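Local coordinates for YcaO (Methanopyrus kandleri, PDB 6CIB), which binds ADP and magnesium as a YcaO-family enzyme and probably uses ATP to install thioamides in peptide backbones, at residues P210-G215 / N366-P371; D305-T310 / V321-E326; V174-I179 / A362-M367. One frame throughout, in Å; residues are numbered along the deposited sequence.

Interaction 1: P210-G215 / N366-P371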
ATOM      1  N   PRO A 210      13.258  -4.959   7.935  1.00 35.26           N
ATOM      2  CA  PRO A 210      14.428  -4.514   7.175  1.00 35.97           C
ATOM      3  C   PRO A 210      13.983  -3.835   5.876  1.00 36.49           C
ATOM      4  O   PRO A 210      13.302  -4.448   5.048  1.00 39.88           O
ATOM      5  CB  PRO A 210      15.178  -5.821   6.888  1.00 35.08           C
ATOM      6  CG  PRO A 210      14.129  -6.885   6.957  1.00 33.57           C
ATOM      7  CD  PRO A 210      13.233  -6.427   8.073  1.00 34.89           C
ATOM      8  N   SER A 211      14.330  -2.563   5.732  1.00 36.00           N
ATOM      9  CA  SER A 211      14.044  -1.816   4.517  1.00 33.91           C
ATOM     10  C   SER A 211      15.243  -1.867   3.579  1.00 33.93           C
ATOM     11  O   SER A 211      16.379  -1.627   3.996  1.00 34.53           O
ATOM     12  CB  SER A 211      13.699  -0.370   4.863  1.00 33.54           C
ATOM     13  OG  SER A 211      13.556   0.423   3.694  1.00 32.44           O
ATOM     14  N   ARG A 212      14.978  -2.161   2.310  1.00 32.58           N
ATOM     15  CA  ARG A 212      16.016  -2.159   1.278  1.00 32.16           C
ATOM     16  C   ARG A 212      16.195  -0.786   0.630  1.00 30.84           C
ATOM     17  O   ARG A 212      17.002  -0.639  -0.280  1.00 30.52           O
ATOM     18  CB  ARG A 212      15.717  -3.212   0.210  1.00 32.07           C
ATOM     19  CG  ARG A 212      15.802  -4.645   0.705  1.00 34.21           C
ATOM     20  CD  ARG A 212      14.992  -5.528  -0.220  1.00 35.65           C
ATOM     21  NE  ARG A 212      15.835  -6.358  -1.052  1.00 39.22           N
ATOM     22  CZ  ARG A 212      15.454  -7.003  -2.152  1.00 38.50           C
ATOM     23  NH1 ARG A 212      14.217  -6.907  -2.640  1.00 35.18           N
ATOM     24  NH2 ARG A 212      16.350  -7.743  -2.781  1.00 39.11           N
ATOM     25  N   VAL A 213      15.448   0.214   1.108  1.00 30.16           N
ATOM     26  CA  VAL A 213      15.501   1.571   0.560  1.00 30.28           C
ATOM     27  C   VAL A 213      15.915   2.550   1.666  1.00 32.61           C
ATOM     28  O   VAL A 213      15.226   2.690   2.681  1.00 30.54           O
ATOM     29  CB  VAL A 213      14.141   1.998  -0.058  1.00 29.27           C
ATOM     30  CG1 VAL A 213      14.227   3.396  -0.670  1.00 27.91           C
ATOM     31  CG2 VAL A 213      13.663   0.983  -1.099  1.00 27.81           C
ATOM     32  N   GLU A 214      17.032   3.238   1.464  1.00 34.23           N
ATOM     33  CA  GLU A 214      17.536   4.134   2.494  1.00 37.09           C
ATOM     34  C   GLU A 214      16.694   5.394   2.636  1.00 35.44           C
ATOM     35  O   GLU A 214      16.272   5.984   1.640  1.00 35.16           O
ATOM     36  CB  GLU A 214      19.002   4.494   2.276  1.00 42.05           C
ATOM     37  CG  GLU A 214      19.693   4.771   3.600  1.00 45.68           C
ATOM     38  CD  GLU A 214      21.074   5.334   3.434  1.00 48.04           C
ATOM     39  OE1 GLU A 214      21.920   4.637   2.843  1.00 48.01           O
ATOM     40  OE2 GLU A 214      21.299   6.472   3.902  1.00 50.97           O
ATOM     41  N   GLY A 215      16.455   5.781   3.887  1.00 34.40           N
ATOM     42  CA  GLY A 215      15.577   6.896   4.210  1.00 33.81           C
ATOM     43  C   GLY A 215      14.114   6.511   4.380  1.00 34.06           C
ATOM     44  O   GLY A 215      13.320   7.340   4.822  1.00 34.67           O
ATOM     45  N   ASN A 366      14.241  -9.009  -7.464  1.00 45.79           N
ATOM     46  CA  ASN A 366      15.679  -9.130  -7.215  1.00 46.85           C
ATOM     47  C   ASN A 366      15.917  -9.592  -5.787  1.00 48.88           C
ATOM     48  O   ASN A 366      15.673  -8.850  -4.841  1.00 48.50           O
ATOM     49  CB  ASN A 366      16.397  -7.805  -7.494  1.00 44.02           C
ATOM     50  CG  ASN A 366      16.333  -7.399  -8.953  1.00 42.95           C
ATOM     51  OD1 ASN A 366      15.996  -8.203  -9.824  1.00 42.52           O
ATOM     52  ND2 ASN A 366      16.662  -6.144  -9.227  1.00 42.48           N
HETATM   53  N   MSE A 367      16.366 -10.834  -5.648  1.00 54.14           N
HETATM   54  CA  MSE A 367      16.572 -11.456  -4.342  1.00 58.70           C
HETATM   55  C   MSE A 367      18.026 -11.807  -4.172  1.00 61.70           C
HETATM   56  O   MSE A 367      18.613 -12.426  -5.062  1.00 63.68           O
HETATM   57  CB  MSE A 367      15.686 -12.701  -4.285  1.00 62.11           C
HETATM   58  CG  MSE A 367      15.228 -13.053  -2.874  1.00 66.71           C
HETATM   59 SE   MSE A 367      14.099 -11.611  -2.142  1.00 74.26          SE
HETATM   60  CE  MSE A 367      12.338 -12.427  -2.471  1.00 69.66           C
ATOM     61  N   PRO A 368      18.646 -11.401  -3.036  1.00 64.96           N
ATOM     62  CA  PRO A 368      20.005 -11.886  -2.769  1.00 68.27           C
ATOM     63  C   PRO A 368      19.990 -13.341  -2.282  1.00 71.00           C
ATOM     64  O   PRO A 368      18.933 -13.855  -1.892  1.00 68.71           O
ATOM     65  CB  PRO A 368      20.511 -10.941  -1.674  1.00 66.73           C
ATOM     66  CG  PRO A 368      19.283 -10.484  -0.966  1.00 66.78           C
ATOM     67  CD  PRO A 368      18.156 -10.513  -1.963  1.00 65.77           C
ATOM     68  N   GLU A 369      21.150 -13.992  -2.323  1.00 77.39           N
ATOM     69  CA  GLU A 369      21.305 -15.382  -1.869  1.00 82.31           C
ATOM     70  C   GLU A 369      21.166 -15.549  -0.342  1.00 82.97           C
ATOM     71  O   GLU A 369      20.736 -16.606   0.129  1.00 83.03           O
ATOM     72  CB  GLU A 369      22.622 -15.986  -2.404  1.00 85.28           C
ATOM     73  CG  GLU A 369      23.929 -15.465  -1.793  1.00 90.72           C
ATOM     74  CD  GLU A 369      24.326 -14.065  -2.252  1.00 92.82           C
ATOM     75  OE1 GLU A 369      25.251 -13.950  -3.084  1.00 94.69           O
ATOM     76  OE2 GLU A 369      23.721 -13.077  -1.775  1.00 92.91           O
ATOM     77  N   LYS A 370      21.511 -14.493   0.403  1.00 85.37           N
ATOM     78  CA  LYS A 370      21.510 -14.477   1.875  1.00 87.66           C
ATOM     79  C   LYS A 370      20.566 -13.383   2.425  1.00 88.26           C
ATOM     80  O   LYS A 370      20.388 -12.348   1.767  1.00 85.55           O
ATOM     81  CB  LYS A 370      22.943 -14.252   2.385  1.00 87.01           C
ATOM     82  CG  LYS A 370      23.234 -14.800   3.776  1.00 87.29           C
ATOM     83  CD  LYS A 370      24.702 -14.670   4.147  1.00 84.67           C
ATOM     84  CE  LYS A 370      24.967 -15.262   5.522  1.00 84.09           C
ATOM     85  NZ  LYS A 370      26.393 -15.121   5.923  1.00 81.63           N
ATOM     86  N   PRO A 371      19.945 -13.609   3.616  1.00 89.61           N
ATOM     87  CA  PRO A 371      19.176 -12.538   4.280  1.00 93.27           C
ATOM     88  C   PRO A 371      20.021 -11.291   4.599  1.00 98.12           C
ATOM     89  O   PRO A 371      21.157 -11.439   5.066  1.00100.66           O
ATOM     90  CB  PRO A 371      18.707 -13.195   5.581  1.00 90.13           C
ATOM     91  CG  PRO A 371      18.633 -14.642   5.263  1.00 89.91           C
ATOM     92  CD  PRO A 371      19.734 -14.914   4.279  1.00 89.17           C
TER

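Interaction 2: D305-T310 / V321-E326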
ATOM      1  N   ASP A 305      17.030   7.835  12.516  1.00 51.87           N
ATOM      2  CA  ASP A 305      17.325   9.112  11.849  1.00 53.51           C
ATOM      3  C   ASP A 305      16.221   9.497  10.873  1.00 50.66           C
ATOM      4  O   ASP A 305      15.701   8.640  10.162  1.00 47.30           O
ATOM      5  CB  ASP A 305      18.643   9.028  11.060  1.00 57.70           C
ATOM      6  CG  ASP A 305      19.855   8.757  11.941  1.00 63.45           C
ATOM      7  OD1 ASP A 305      20.055   9.484  12.948  1.00 65.24           O
ATOM      8  OD2 ASP A 305      20.619   7.820  11.607  1.00 64.75           O
ATOM      9  N   ARG A 306      15.865  10.778  10.852  1.00 51.39           N
ATOM     10  CA  ARG A 306      15.047  11.326   9.770  1.00 51.83           C
ATOM     11  C   ARG A 306      15.977  11.752   8.644  1.00 49.03           C
ATOM     12  O   ARG A 306      16.578  12.825   8.700  1.00 49.00           O
ATOM     13  CB  ARG A 306      14.178  12.495  10.245  1.00 54.07           C
ATOM     14  CG  ARG A 306      12.892  12.062  10.934  1.00 61.61           C
ATOM     15  CD  ARG A 306      11.707  12.948  10.566  1.00 63.59           C
ATOM     16  NE  ARG A 306      11.217  12.693   9.208  1.00 66.45           N
ATOM     17  CZ  ARG A 306      10.226  13.361   8.614  1.00 70.09           C
ATOM     18  NH1 ARG A 306       9.592  14.345   9.246  1.00 70.80           N
ATOM     19  NH2 ARG A 306       9.864  13.046   7.373  1.00 68.93           N
ATOM     20  N   VAL A 307      16.111  10.884   7.642  1.00 47.41           N
ATOM     21  CA  VAL A 307      17.016  11.112   6.507  1.00 46.33           C
ATOM     22  C   VAL A 307      16.343  12.060   5.513  1.00 46.04           C
ATOM     23  O   VAL A 307      16.943  13.042   5.077  1.00 46.22           O
ATOM     24  CB  VAL A 307      17.440   9.785   5.811  1.00 46.96           C
ATOM     25  CG1 VAL A 307      18.446  10.040   4.697  1.00 47.32           C
ATOM     26  CG2 VAL A 307      18.018   8.790   6.812  1.00 46.81           C
ATOM     27  N   ILE A 308      15.091  11.751   5.180  1.00 45.56           N
ATOM     28  CA  ILE A 308      14.278  12.531   4.252  1.00 45.84           C
ATOM     29  C   ILE A 308      13.266  13.348   5.066  1.00 47.62           C
ATOM     30  O   ILE A 308      12.290  12.806   5.608  1.00 46.16           O
ATOM     31  CB  ILE A 308      13.589  11.617   3.199  1.00 45.34           C
ATOM     32  CG1 ILE A 308      14.641  10.830   2.402  1.00 45.09           C
ATOM     33  CG2 ILE A 308      12.707  12.431   2.259  1.00 45.07           C
ATOM     34  CD1 ILE A 308      14.154   9.529   1.792  1.00 45.33           C
ATOM     35  N   THR A 309      13.539  14.643   5.188  1.00 52.44           N
ATOM     36  CA  THR A 309      12.639  15.564   5.881  1.00 56.73           C
ATOM     37  C   THR A 309      11.732  16.194   4.844  1.00 60.88           C
ATOM     38  O   THR A 309      12.124  16.411   3.691  1.00 63.12           O
ATOM     39  CB  THR A 309      13.375  16.663   6.685  1.00 57.35           C
ATOM     40  OG1 THR A 309      14.252  17.392   5.820  1.00 58.22           O
ATOM     41  CG2 THR A 309      14.170  16.064   7.840  1.00 55.73           C
ATOM     42  N   THR A 310      10.520  16.502   5.269  1.00 62.51           N
ATOM     43  CA  THR A 310       9.439  16.732   4.331  1.00 62.94           C
ATOM     44  C   THR A 310       9.085  18.206   4.183  1.00 62.48           C
ATOM     45  O   THR A 310       8.423  18.798   5.045  1.00 67.17           O
ATOM     46  CB  THR A 310       8.224  15.861   4.692  1.00 65.57           C
ATOM     47  OG1 THR A 310       7.896  16.049   6.074  1.00 61.93           O
ATOM     48  CG2 THR A 310       8.561  14.392   4.459  1.00 65.18           C
ATOM     49  N   VAL A 321      12.031   8.754  -5.149  1.00 28.57           N
ATOM     50  CA  VAL A 321      12.355   8.087  -6.427  1.00 29.81           C
ATOM     51  C   VAL A 321      13.863   7.772  -6.514  1.00 31.72           C
ATOM     52  O   VAL A 321      14.260   6.654  -6.880  1.00 31.72           O
ATOM     53  CB  VAL A 321      11.876   8.917  -7.644  1.00 28.49           C
ATOM     54  CG1 VAL A 321      12.483   8.407  -8.950  1.00 29.48           C
ATOM     55  CG2 VAL A 321      10.354   8.900  -7.744  1.00 28.48           C
ATOM     56  N   GLU A 322      14.682   8.758  -6.153  1.00 32.13           N
ATOM     57  CA  GLU A 322      16.140   8.615  -6.153  1.00 34.28           C
ATOM     58  C   GLU A 322      16.597   7.437  -5.282  1.00 33.90           C
ATOM     59  O   GLU A 322      17.376   6.594  -5.743  1.00 34.20           O
ATOM     60  CB  GLU A 322      16.802   9.922  -5.707  1.00 35.62           C
ATOM     61  CG  GLU A 322      16.792  11.016  -6.774  1.00 38.98           C
ATOM     62  CD  GLU A 322      17.379  12.340  -6.294  1.00 41.17           C
ATOM     63  OE1 GLU A 322      17.472  12.559  -5.065  1.00 44.89           O
ATOM     64  OE2 GLU A 322      17.738  13.176  -7.152  1.00 41.45           O
ATOM     65  N   ARG A 323      16.067   7.365  -4.056  1.00 33.83           N
ATOM     66  CA  ARG A 323      16.420   6.312  -3.095  1.00 35.00           C
ATOM     67  C   ARG A 323      16.017   4.916  -3.557  1.00 34.27           C
ATOM     68  O   ARG A 323      16.778   3.967  -3.386  1.00 35.26           O
ATOM     69  CB  ARG A 323      15.854   6.605  -1.699  1.00 37.10           C
ATOM     70  CG  ARG A 323      16.349   7.903  -1.060  1.00 41.81           C
ATOM     71  CD  ARG A 323      17.774   7.818  -0.528  1.00 43.59           C
ATOM     72  NE  ARG A 323      18.203   9.088   0.061  1.00 47.61           N
ATOM     73  CZ  ARG A 323      19.226   9.237   0.905  1.00 52.57           C
ATOM     74  NH1 ARG A 323      19.960   8.192   1.293  1.00 54.08           N
ATOM     75  NH2 ARG A 323      19.518  10.445   1.372  1.00 52.32           N
ATOM     76  N   VAL A 324      14.835   4.804  -4.161  1.00 33.21           N
ATOM     77  CA  VAL A 324      14.390   3.540  -4.757  1.00 33.04           C
ATOM     78  C   VAL A 324      15.229   3.166  -5.987  1.00 32.55           C
ATOM     79  O   VAL A 324      15.592   1.997  -6.152  1.00 32.77           O
ATOM     80  CB  VAL A 324      12.874   3.522  -5.077  1.00 31.92           C
ATOM     81  CG1 VAL A 324      12.460   2.158  -5.612  1.00 31.21           C
ATOM     82  CG2 VAL A 324      12.058   3.832  -3.828  1.00 31.93           C
ATOM     83  N   ALA A 325      15.532   4.145  -6.842  1.00 32.62           N
ATOM     84  CA  ALA A 325      16.425   3.914  -7.995  1.00 34.60           C
ATOM     85  C   ALA A 325      17.827   3.430  -7.586  1.00 35.24           C
ATOM     86  O   ALA A 325      18.453   2.670  -8.327  1.00 38.88           O
ATOM     87  CB  ALA A 325      16.521   5.148  -8.875  1.00 33.24           C
ATOM     88  N   GLU A 326      18.287   3.846  -6.402  1.00 36.03           N
ATOM     89  CA  GLU A 326      19.608   3.461  -5.869  1.00 37.23           C
ATOM     90  C   GLU A 326      19.647   2.084  -5.209  1.00 37.51           C
ATOM     91  O   GLU A 326      20.727   1.548  -4.963  1.00 36.12           O
ATOM     92  CB  GLU A 326      20.091   4.492  -4.854  1.00 38.28           C
ATOM     93  CG  GLU A 326      20.663   5.750  -5.475  1.00 38.88           C
ATOM     94  CD  GLU A 326      20.569   6.954  -4.566  1.00 40.55           C
ATOM     95  OE1 GLU A 326      20.551   6.811  -3.324  1.00 40.97           O
ATOM     96  OE2 GLU A 326      20.523   8.071  -5.105  1.00 44.39           O
TER

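Interaction 3: V174-I179 / A362-M367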
ATOM      1  N   VAL A 174      10.987 -10.440   4.421  1.00 33.76           N
ATOM      2  CA  VAL A 174      10.745 -11.078   5.717  1.00 33.27           C
ATOM      3  C   VAL A 174      10.114 -12.471   5.561  1.00 33.15           C
ATOM      4  O   VAL A 174      10.573 -13.416   6.188  1.00 33.75           O
ATOM      5  CB  VAL A 174       9.926 -10.144   6.660  1.00 32.69           C
ATOM      6  CG1 VAL A 174       9.447 -10.868   7.920  1.00 31.22           C
ATOM      7  CG2 VAL A 174      10.762  -8.931   7.052  1.00 31.12           C
ATOM      8  N   GLU A 175       9.098 -12.596   4.708  1.00 33.54           N
ATOM      9  CA  GLU A 175       8.432 -13.886   4.469  1.00 35.14           C
ATOM     10  C   GLU A 175       9.278 -14.890   3.664  1.00 35.82           C
ATOM     11  O   GLU A 175       9.270 -16.083   3.970  1.00 34.31           O
ATOM     12  CB  GLU A 175       7.058 -13.705   3.797  1.00 35.18           C
ATOM     13  CG  GLU A 175       6.046 -12.840   4.550  1.00 36.67           C
ATOM     14  CD  GLU A 175       5.554 -13.409   5.875  1.00 37.59           C
ATOM     15  OE1 GLU A 175       5.826 -14.579   6.205  1.00 39.03           O
ATOM     16  OE2 GLU A 175       4.871 -12.662   6.607  1.00 39.34           O
ATOM     17  N   TYR A 176       9.989 -14.410   2.644  1.00 37.44           N
ATOM     18  CA  TYR A 176      10.829 -15.274   1.798  1.00 40.81           C
ATOM     19  C   TYR A 176      11.948 -15.955   2.598  1.00 42.39           C
ATOM     20  O   TYR A 176      12.137 -17.163   2.481  1.00 43.34           O
ATOM     21  CB  TYR A 176      11.419 -14.478   0.629  1.00 42.33           C
ATOM     22  CG  TYR A 176      12.076 -15.313  -0.451  1.00 44.26           C
ATOM     23  CD1 TYR A 176      11.319 -15.876  -1.486  1.00 45.44           C
ATOM     24  CD2 TYR A 176      13.460 -15.519  -0.456  1.00 45.56           C
ATOM     25  CE1 TYR A 176      11.920 -16.635  -2.485  1.00 46.83           C
ATOM     26  CE2 TYR A 176      14.073 -16.278  -1.451  1.00 47.41           C
ATOM     27  CZ  TYR A 176      13.299 -16.831  -2.462  1.00 46.81           C
ATOM     28  OH  TYR A 176      13.899 -17.577  -3.448  1.00 49.04           O
ATOM     29  N   PHE A 177      12.662 -15.172   3.410  1.00 43.14           N
ATOM     30  CA  PHE A 177      13.781 -15.659   4.218  1.00 42.11           C
ATOM     31  C   PHE A 177      13.374 -16.047   5.631  1.00 41.75           C
ATOM     32  O   PHE A 177      14.215 -16.520   6.397  1.00 41.00           O
ATOM     33  CB  PHE A 177      14.881 -14.599   4.310  1.00 41.76           C
ATOM     34  CG  PHE A 177      15.563 -14.311   3.007  1.00 43.90           C
ATOM     35  CD1 PHE A 177      16.414 -15.255   2.417  1.00 44.54           C
ATOM     36  CD2 PHE A 177      15.368 -13.085   2.368  1.00 43.08           C
ATOM     37  CE1 PHE A 177      17.052 -14.976   1.211  1.00 45.81           C
ATOM     38  CE2 PHE A 177      16.002 -12.805   1.160  1.00 44.06           C
ATOM     39  CZ  PHE A 177      16.844 -13.750   0.583  1.00 44.64           C
ATOM     40  N   ARG A 178      12.099 -15.839   5.972  1.00 41.93           N
ATOM     41  CA  ARG A 178      11.589 -16.017   7.345  1.00 42.14           C
ATOM     42  C   ARG A 178      12.467 -15.298   8.374  1.00 41.47           C
ATOM     43  O   ARG A 178      12.906 -15.885   9.371  1.00 40.35           O
ATOM     44  CB  ARG A 178      11.362 -17.495   7.679  1.00 45.82           C
ATOM     45  CG  ARG A 178      10.234 -18.098   6.875  1.00 51.00           C
ATOM     46  CD  ARG A 178       9.760 -19.404   7.468  1.00 56.34           C
ATOM     47  NE  ARG A 178       8.343 -19.588   7.176  1.00 60.75           N
ATOM     48  CZ  ARG A 178       7.364 -19.528   8.075  1.00 62.55           C
ATOM     49  NH1 ARG A 178       7.627 -19.309   9.360  1.00 63.03           N
ATOM     50  NH2 ARG A 178       6.110 -19.703   7.686  1.00 65.93           N
ATOM     51  N   ILE A 179      12.733 -14.023   8.086  1.00 39.78           N
ATOM     52  CA  ILE A 179      13.442 -13.120   8.986  1.00 40.62           C
ATOM     53  C   ILE A 179      12.568 -12.866  10.214  1.00 40.26           C
ATOM     54  O   ILE A 179      11.346 -12.742  10.093  1.00 39.87           O
ATOM     55  CB  ILE A 179      13.792 -11.774   8.288  1.00 41.21           C
ATOM     56  CG1 ILE A 179      14.688 -12.025   7.060  1.00 43.45           C
ATOM     57  CG2 ILE A 179      14.453 -10.798   9.263  1.00 40.51           C
ATOM     58  CD1 ILE A 179      14.981 -10.806   6.206  1.00 42.77           C
ATOM     59  N   ALA A 362       5.590 -16.319  -7.452  1.00 43.32           N
ATOM     60  CA  ALA A 362       6.370 -16.141  -8.673  1.00 43.13           C
ATOM     61  C   ALA A 362       6.961 -14.734  -8.855  1.00 44.35           C
ATOM     62  O   ALA A 362       7.870 -14.555  -9.675  1.00 46.38           O
ATOM     63  CB  ALA A 362       5.547 -16.537  -9.888  1.00 42.11           C
ATOM     64  N   ARG A 363       6.455 -13.751  -8.104  1.00 40.82           N
ATOM     65  CA  ARG A 363       6.908 -12.357  -8.215  1.00 39.72           C
ATOM     66  C   ARG A 363       8.057 -12.065  -7.235  1.00 39.18           C
ATOM     67  O   ARG A 363       8.015 -11.104  -6.458  1.00 34.64           O
ATOM     68  CB  ARG A 363       5.738 -11.374  -8.018  1.00 39.80           C
ATOM     69  CG  ARG A 363       4.652 -11.429  -9.081  1.00 38.06           C
ATOM     70  CD  ARG A 363       3.555 -10.416  -8.785  1.00 38.67           C
ATOM     71  NE  ARG A 363       2.489 -10.408  -9.792  1.00 38.06           N
ATOM     72  CZ  ARG A 363       2.491  -9.665 -10.901  1.00 38.23           C
ATOM     73  NH1 ARG A 363       3.509  -8.853 -11.175  1.00 35.62           N
ATOM     74  NH2 ARG A 363       1.464  -9.726 -11.740  1.00 35.78           N
ATOM     75  N   VAL A 364       9.086 -12.911  -7.306  1.00 40.11           N
ATOM     76  CA  VAL A 364      10.239 -12.907  -6.399  1.00 40.16           C
ATOM     77  C   VAL A 364      10.985 -11.572  -6.423  1.00 38.79           C
ATOM     78  O   VAL A 364      11.394 -11.073  -5.374  1.00 38.00           O
ATOM     79  CB  VAL A 364      11.202 -14.097  -6.727  1.00 43.48           C
ATOM     80  CG1 VAL A 364      12.543 -13.972  -6.008  1.00 45.21           C
ATOM     81  CG2 VAL A 364      10.551 -15.428  -6.383  1.00 43.21           C
ATOM     82  N   GLY A 365      11.153 -11.001  -7.617  1.00 39.90           N
ATOM     83  CA  GLY A 365      11.967  -9.796  -7.801  1.00 42.35           C
ATOM     84  C   GLY A 365      13.450 -10.074  -7.589  1.00 44.70           C
ATOM     85  O   GLY A 365      13.873 -11.235  -7.538  1.00 43.59           O
ATOM     86  N   ASN A 366      14.241  -9.009  -7.464  1.00 45.79           N
ATOM     87  CA  ASN A 366      15.679  -9.130  -7.215  1.00 46.85           C
ATOM     88  C   ASN A 366      15.917  -9.592  -5.787  1.00 48.88           C
ATOM     89  O   ASN A 366      15.673  -8.850  -4.841  1.00 48.50           O
ATOM     90  CB  ASN A 366      16.397  -7.805  -7.494  1.00 44.02           C
ATOM     91  CG  ASN A 366      16.333  -7.399  -8.953  1.00 42.95           C
ATOM     92  OD1 ASN A 366      15.996  -8.203  -9.824  1.00 42.52           O
ATOM     93  ND2 ASN A 366      16.662  -6.144  -9.227  1.00 42.48           N
HETATM   94  N   MSE A 367      16.366 -10.834  -5.648  1.00 54.14           N
HETATM   95  CA  MSE A 367      16.572 -11.456  -4.342  1.00 58.70           C
HETATM   96  C   MSE A 367      18.026 -11.807  -4.172  1.00 61.70           C
HETATM   97  O   MSE A 367      18.613 -12.426  -5.062  1.00 63.68           O
HETATM   98  CB  MSE A 367      15.686 -12.701  -4.285  1.00 62.11           C
HETATM   99  CG  MSE A 367      15.228 -13.053  -2.874  1.00 66.71           C
HETATM  100 SE   MSE A 367      14.099 -11.611  -2.142  1.00 74.26          SE
HETATM  101  CE  MSE A 367      12.338 -12.427  -2.471  1.00 69.66           C
TER

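Interaction 1: P210-G215 / N366-P371
The backbone oxygen of N366 takes two N-H groups from one guanidinium, that of R212. It lies at the edge of the group, near its plane, and the two bonds are unequal. The R212 NH2 to N366 O bond is almost straight, with an N-H...O angle of 175°, but its modelled length of 2.4 Å is very short and doubtful as an exact value. The R212 NH1 to N366 O bond is weak, 3.3 Å long and bent to 123°; the straighter geometry suggests that NH2 is the main donor. The R212 chain is bent at chi3 (108°), turning the flat end so that NH2 faces the carbonyl while NH1 also reaches D169 OD1 in a salt bridge. The D169 salt bridge and the N366 carbonyl together probably limit the rotation of the guanidinium.

The contact joins the loop between strands 203-209 and 217-224 to the C-terminal tail that follows strand 346-351, two irregular segments whose nearest CA atoms, those of R212 and M367, are still 10.9 Å apart. The long arginine side chain therefore spans the gap and supplies 65 of the 111 Å² buried here. A leucine in its place is likely to leave N366 O without these two donors and D169 without its positive mate.

P368 approaches from the opposite direction, its CD 3.4 Å from R212 NH2 and oblique to the guanidinium. On the tail side N366 is held further, through ND2 to G328 O and by backbone bonding with G353, while the R212 side chain also touches I173 of helix 154-177 and L329.

Interaction 2: D305-T310 / V321-E326
The guanidinium of R323 carries V307 on one face: CG1 stands 3.5 Å from R323 NH2 and 4.0 Å from R323 CZ, so the methyl group sits toward the NH2 end. I308 meets the same side chain nearer the backbone, its CD1 lying 3.9 Å from R323 CG and only obliquely placed to the flat group. In the other segment, the R306 guanidinium has T309 CA over one face, a contact made within 305-310 alone.

No hydrogen bond crosses between the segments. The evidence instead is of van der Waals packing: two branched aliphatic side chains lie against one arginine, which contributes 55 of the 114 Å² buried. In V307, CG1 is anti to the backbone N (chi1 -176°), which directs that methyl at the arginine. R323 in turn bends at chi2 (-75°), bringing its flat end across V307 while its CG stays beside I308. V307 meets a face and not the N-H edge, and R323 NH1 makes a long, weak ion pair with E214.

The 305-310 loop thus folds back over the helix it leads into, 313-325, where I308 also packs on L316, E319 and L320. D305 O bonds to the hydroxyl of Y217 in strand 217-224, and elsewhere on the helix V321 and V324 rest on helix 154-177 through L162 and V166.

Interaction 3: V174-I179 / A362-M367
A Met-aromatic cluster joins the last turn of helix 154-177 to the C-terminal tail: selenomethionine M367 packs against the Y176-F177 ring pair, over a face of Y176 and beside the CE2-CZ end of F177. Its terminal methyl makes the most clearly defined contact, a CH-pi interaction in which M367 CE lies 3.8 Å from the centroid of the Y176 ring and 22° off the ring normal. The methyl is displaced toward the rim, and its nearest ring atom is Y176 CG at 3.5 Å. The selenium follows obliquely, with M367 SE 4.7 Å from the centroid of the Y176 ring and 5.1 Å from that of the F177 ring.

Bends at chi2 and chi3 (63° and 100°) curl the M367 chain so that CE folds over the tyrosine while CG lies against both rings, near Y176 CE2 and 3.9 Å from F177 CZ. The two rings meet in a T-shaped (edge-to-face) contact, their planes nearly perpendicular: Y176 CD2 stands 3.8 Å above the plane of the F177 ring, over its centre, so M367 packs on two rings in mutual contact. V364 adds a looser apolar contact, its CG2 4.3 Å from Y176 CE1. No hydrogen bond crosses the interface, whose 181 Å² of buried surface comes chiefly from M367 and Y176.

The helix turns off immediately afterward. R178 has positive phi, I179 N bonds to V174 O and R178 N weakly to E175 O, consistent with a Schellman motif. Around the cluster, Y357 meets the Y176 ring edge-to-face, and I173, one turn back on the helix, touches M367. On the tail side R363 pairs with E131, while E175 is bonded to W292 and H291 of helix 290-293, so the end of helix 154-177 lies between that short helix and the tail.

How the interactions relate
Interactions 1 and 3 are surface contacts, interaction 2 partly buried, with I308 buried. Interactions 1 and 3 share N366 and M367, with centres about 9 Å apart: the same tail offers a backbone oxygen to a charged group in one and a selenomethionine to aromatic rings in the other. Both bring the tail to helix 154-177, interaction 1 through R212 at D169 and I173. F177 also touches P368, and P210 touches V174, so the two are continuous. Interaction 2, nested within both chain loops, meets interaction 1 where V213 packs on R323 and V324. Its arginine lends a face to aliphatic groups, whereas R212 of interaction 1 uses its edge. Interactions 2 and 3 do not touch.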